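Local coordinates for aspartate aminotransferase, mitochondrial (Trypanosoma brucei brucei, PDB 4W5K), which binds pyridoxal 5'-phosphate as a homodimer and probably moves amino groups between L-aspartate and 2-oxoglutarate, at residues E358-E363 with S388-N393; R323-L328 with S338-Q343. The protein carries 1 engineered substitution. All blocks are in the same frame, centred on the assembly; numbering follows the deposited sequence. Where two conformers were deposited one is given.

Followed from the N terminus, the chain first runs up the long helix 300-331. Interaction 2 closes after a short connection, where the small helix 338-342 folds back on residues 323-328. The chain then passes strand 347-349 and helix 354-364, where interaction 1 opens, and continues through strands 366-367 and 373-375 before helix 384-395 returns to close it. The two loops therefore follow in series, neither nested nor crossed, with centres about 16 Å apart. Interaction 2 ties the end of helix 300-331 to helix 338-342, interaction 1 ties helix 354-364 to helix 384-395, and this last helix bridges the two, Ser388 packing on Leu324 and Glu327 and Ile391 on Leu328.

Interaction 1 of 2, residues E358-E363 with S388-N393; sequences ELLRSE and SQAIHN
Leu360 carries the contact from 358-363, resting both methyls on Ala390 and Ile391 of the facing helix. Along 388-393, Ser388 OG bonds to Val384 O, one turn back in its own helix. Gln389 spans one helical turn: its NE2 donates to Asn393 OD1 at 2.8 Å, the acceptor lying in the Gln389 amide plane. At Ala390 the side chain points across the interface, and its small size suits a CA-CA separation of 6.8 Å from Leu360. Leu360 CD2 sits 3.8 Å from Ala390 CB and 3.6 Å from Ala390 O. With chi1 at -75° and chi2 near 175°, the leucine branch extends to Ile391 as well, bringing Leu360 CD1 to 4.1 Å from Ile391 CG1, although the CB of Ile391 points away from helix 354-364; its side chain also touches Trp337. Asn393 adds a polar tie where its ND2 bonds to Tyr364 OH, at the end of the helix that bears Leu360; Val394 gives Leu360 further apolar cover. The C-terminal helix 384-395 thus packs on helix 354-364 through one leucine seated on an alanine and an isoleucine, in the C-terminal part of a fold-type I aminotransferase, away from the pyridoxal phosphate site.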
# COMPACT_ATOMS: atom_id res chain seq x y z
N GLU A 358 4.04 7.87 -34.99
CA GLU A 358 4.98 8.99 -34.95
C GLU A 358 4.47 10.18 -35.76
O GLU A 358 4.70 11.33 -35.38
CB GLU A 358 6.36 8.55 -35.44
CG GLU A 358 7.03 7.54 -34.53
CD GLU A 358 8.43 7.17 -34.99
OE1 GLU A 358 8.88 7.73 -36.02
OE2 GLU A 358 9.07 6.33 -34.33
N LEU A 359 3.79 9.91 -36.87
CA LEU A 359 3.19 10.97 -37.68
C LEU A 359 2.00 11.62 -36.99
O LEU A 359 1.78 12.82 -37.12
CB LEU A 359 2.75 10.42 -39.04
CG LEU A 359 3.78 10.44 -40.17
CD1 LEU A 359 3.19 9.83 -41.43
CD2 LEU A 359 4.24 11.86 -40.42
N LEU A 360 1.19 10.83 -36.29
CA LEU A 360 0.03 11.36 -35.60
C LEU A 360 0.47 12.35 -34.54
O LEU A 360 -0.19 13.36 -34.29
CB LEU A 360 -0.79 10.23 -34.96
CG LEU A 360 -1.63 9.39 -35.93
CD1 LEU A 360 -2.30 8.25 -35.19
CD2 LEU A 360 -2.68 10.25 -36.61
N ARG A 361 1.62 12.07 -33.92
CA ARG A 361 2.18 12.95 -32.91
C ARG A 361 2.77 14.21 -33.55
O ARG A 361 2.39 15.32 -33.19
CB ARG A 361 3.25 12.21 -32.10
N SER A 362 3.69 14.03 -34.49
CA SER A 362 4.37 15.17 -35.13
C SER A 362 3.43 16.07 -35.94
O SER A 362 3.46 17.29 -35.80
CB SER A 362 5.50 14.66 -36.04
OG SER A 362 4.98 14.09 -37.22
N GLU A 363 2.58 15.47 -36.77
CA GLU A 363 1.70 16.23 -37.65
C GLU A 363 0.36 16.64 -37.02
O GLU A 363 -0.20 17.67 -37.38
CB GLU A 363 1.42 15.44 -38.94
N SER A 388 -10.31 10.84 -36.13
CA SER A 388 -10.63 9.98 -37.28
C SER A 388 -9.99 10.51 -38.56
O SER A 388 -9.44 9.73 -39.34
CB SER A 388 -12.14 9.86 -37.47
OG SER A 388 -12.76 9.35 -36.31
N GLN A 389 -10.07 11.82 -38.77
CA GLN A 389 -9.51 12.40 -40.00
C GLN A 389 -8.01 12.19 -40.01
O GLN A 389 -7.43 11.83 -41.03
CB GLN A 389 -9.84 13.89 -40.13
CG GLN A 389 -9.33 14.52 -41.43
CD GLN A 389 -10.05 14.00 -42.67
OE1 GLN A 389 -11.27 14.14 -42.80
NE2 GLN A 389 -9.30 13.38 -43.58
N ALA A 390 -7.39 12.41 -38.85
CA ALA A 390 -5.95 12.23 -38.71
C ALA A 390 -5.54 10.77 -38.98
O ALA A 390 -4.58 10.52 -39.70
CB ALA A 390 -5.50 12.67 -37.32
N ILE A 391 -6.25 9.82 -38.39
CA ILE A 391 -5.93 8.41 -38.60
C ILE A 391 -6.13 8.01 -40.07
O ILE A 391 -5.32 7.28 -40.65
CB ILE A 391 -6.76 7.50 -37.67
CG1 ILE A 391 -6.28 7.71 -36.22
CG2 ILE A 391 -6.67 6.04 -38.11
CD1 ILE A 391 -7.10 6.97 -35.15
N HIS A 392 -7.20 8.50 -40.68
CA HIS A 392 -7.38 8.28 -42.12
C HIS A 392 -6.22 8.87 -42.93
O HIS A 392 -5.66 8.21 -43.80
CB HIS A 392 -8.70 8.85 -42.61
CG HIS A 392 -8.84 8.84 -44.11
ND1 HIS A 392 -8.78 7.68 -44.85
CD2 HIS A 392 -9.01 9.84 -45.00
CE1 HIS A 392 -8.93 7.97 -46.13
NE2 HIS A 392 -9.07 9.27 -46.25
N ASN A 393 -5.83 10.10 -42.62
CA ASN A 393 -4.75 10.75 -43.35
C ASN A 393 -3.40 10.02 -43.27
O ASN A 393 -2.66 9.98 -44.24
CB ASN A 393 -4.58 12.20 -42.88
CG ASN A 393 -5.73 13.08 -43.31
OD1 ASN A 393 -6.63 12.63 -44.02
ND2 ASN A 393 -5.72 14.32 -42.87

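Interaction 2 of 2, residues R323-L328 with S338-Q343; sequences RLVSEL and SHIERQ
Ser338 OG, in the segment that bears Ile340 and Glu341, has two polar partners: Asp336 OD2 and, through a weak and bent bond of 2.9 Å, Arg342 NH2. On the facing helix Arg323 NE points to Glu327 OE2 at 2.9 Å with a nearly straight N-H (174°), a salt bridge one turn apart. The oxygen lies in the guanidinium plane and is met on its anti side, with the nitrogen tilted out of the carboxylate plane.

Between these polar groups, Val325 and Ile340 form the centre of the contact and lie alongside each other, pointing in opposite senses. CG2 of Val325 is 3.6 Å from Ile340 CB. Ile340 CG2 has two partners, Val325 CG2 at 4.0 Å and Leu324 CD2 at 4.1 Å. Its CG1 lies over one face of the neighbouring His339 ring, offset toward the rim; NE2 of that ring bonds to Thr350 O. With chi1 of Val325 at 175°, CG1 swings off to the other neighbour, Glu341, whose extended chain lays OE1 3.8 Å from it. Trp337, in the connecting loop, packs on both Val325 and Leu328.

The short helices 323-328 and 338-342 run almost antiparallel, 166° apart, with their axes 8.9 Å from each other, as in a helical hairpin. Arg321, about one turn before Leu324 and Val325, reaches the short helix, its NH1 bonding to Ile340 O and Gln343 OE1.

No hydrogen bond crosses between the two segments themselves. Their cohesion is therefore apolar, and the Glu341 carboxylate, touching only methyl and methine carbons of Val325 here, is on an exposed residue and can probably keep its hydration while its CG and one carboxylate oxygen lie along the valine.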
# COMPACT_ATOMS: atom_id res chain seq x y z
N ARG A 323 -18.22 4.96 -33.02
CA ARG A 323 -18.18 6.25 -33.71
C ARG A 323 -16.86 6.46 -34.45
O ARG A 323 -16.86 6.98 -35.57
CB ARG A 323 -18.40 7.39 -32.70
CG ARG A 323 -18.28 8.80 -33.30
CD ARG A 323 -19.60 9.30 -33.84
NE ARG A 323 -19.48 10.64 -34.41
CZ ARG A 323 -19.57 11.77 -33.71
NH1 ARG A 323 -19.77 11.72 -32.40
NH2 ARG A 323 -19.47 12.95 -34.32
N LEU A 324 -15.74 6.05 -33.84
CA LEU A 324 -14.44 6.11 -34.52
C LEU A 324 -14.50 5.34 -35.86
O LEU A 324 -14.09 5.84 -36.93
CB LEU A 324 -13.34 5.51 -33.65
CG LEU A 324 -11.90 5.62 -34.17
CD1 LEU A 324 -11.54 7.08 -34.36
CD2 LEU A 324 -10.91 4.98 -33.19
N VAL A 325 -15.05 4.14 -35.80
CA VAL A 325 -15.13 3.33 -37.02
C VAL A 325 -16.04 3.95 -38.08
O VAL A 325 -15.70 3.99 -39.27
CB VAL A 325 -15.61 1.91 -36.69
CG1 VAL A 325 -15.80 1.11 -37.97
CG2 VAL A 325 -14.59 1.24 -35.76
N SER A 326 -17.19 4.47 -37.65
CA SER A 326 -18.11 5.07 -38.60
C SER A 326 -17.55 6.36 -39.19
O SER A 326 -17.72 6.63 -40.37
CB SER A 326 -19.47 5.33 -37.95
OG SER A 326 -19.38 6.38 -37.01
N GLU A 327 -16.85 7.16 -38.38
CA GLU A 327 -16.25 8.39 -38.88
C GLU A 327 -15.09 8.08 -39.82
O GLU A 327 -14.84 8.83 -40.76
CB GLU A 327 -15.75 9.28 -37.73
CG GLU A 327 -16.85 9.90 -36.87
CD GLU A 327 -17.72 10.91 -37.60
OE1 GLU A 327 -17.23 11.60 -38.54
OE2 GLU A 327 -18.90 11.02 -37.23
N LEU A 328 -14.36 7.00 -39.55
CA LEU A 328 -13.28 6.60 -40.46
C LEU A 328 -13.86 6.26 -41.84
O LEU A 328 -13.32 6.66 -42.88
CB LEU A 328 -12.48 5.43 -39.89
CG LEU A 328 -11.40 5.83 -38.85
CD1 LEU A 328 -10.92 4.65 -38.02
CD2 LEU A 328 -10.23 6.50 -39.57
N SER A 338 -12.92 -2.89 -38.16
CA SER A 338 -13.88 -3.60 -37.33
C SER A 338 -13.31 -4.09 -36.00
O SER A 338 -14.06 -4.30 -35.05
CB SER A 338 -14.47 -4.80 -38.09
OG SER A 338 -13.48 -5.79 -38.38
N HIS A 339 -11.99 -4.27 -35.92
CA HIS A 339 -11.37 -4.66 -34.65
C HIS A 339 -11.63 -3.64 -33.55
O HIS A 339 -11.72 -4.00 -32.36
CB HIS A 339 -9.86 -4.87 -34.79
CG HIS A 339 -9.13 -3.72 -35.42
ND1 HIS A 339 -9.25 -3.40 -36.76
CD2 HIS A 339 -8.25 -2.84 -34.89
CE1 HIS A 339 -8.48 -2.36 -37.02
NE2 HIS A 339 -7.86 -2.00 -35.91
N ILE A 340 -11.77 -2.37 -33.94
CA ILE A 340 -12.00 -1.31 -32.93
C ILE A 340 -13.34 -1.52 -32.19
O ILE A 340 -13.46 -1.19 -31.00
CB ILE A 340 -11.97 0.11 -33.57
CG1 ILE A 340 -10.62 0.37 -34.24
CG2 ILE A 340 -12.28 1.21 -32.54
CD1 ILE A 340 -9.44 0.43 -33.27
N GLU A 341 -14.34 -2.06 -32.90
CA GLU A 341 -15.65 -2.38 -32.30
C GLU A 341 -15.69 -3.76 -31.63
O GLU A 341 -16.46 -3.97 -30.71
CB GLU A 341 -16.77 -2.28 -33.35
CG GLU A 341 -17.26 -0.89 -33.57
CD GLU A 341 -18.50 -0.84 -34.49
OE1 GLU A 341 -18.32 -0.59 -35.70
OE2 GLU A 341 -19.62 -1.08 -33.98
N ARG A 342 -14.85 -4.68 -32.10
CA ARG A 342 -14.81 -6.04 -31.57
C ARG A 342 -14.09 -6.04 -30.23
O ARG A 342 -14.45 -6.79 -29.30
CB ARG A 342 -14.11 -7.00 -32.53
CG ARG A 342 -14.29 -8.45 -32.15
CD ARG A 342 -13.70 -9.39 -33.20
NE ARG A 342 -14.08 -8.97 -34.55
CZ ARG A 342 -13.25 -8.40 -35.43
NH1 ARG A 342 -11.97 -8.18 -35.13
NH2 ARG A 342 -13.71 -8.06 -36.63
N GLN A 343 -13.08 -5.20 -30.14
CA GLN A 343 -12.33 -5.02 -28.88
C GLN A 343 -13.20 -4.42 -27.77
O GLN A 343 -14.16 -3.69 -28.03
CB GLN A 343 -11.11 -4.14 -29.14
CG GLN A 343 -9.98 -4.79 -29.91
CD GLN A 343 -9.03 -3.74 -30.46
OE1 GLN A 343 -9.15 -2.56 -30.14
NE2 GLN A 343 -8.09 -4.16 -31.30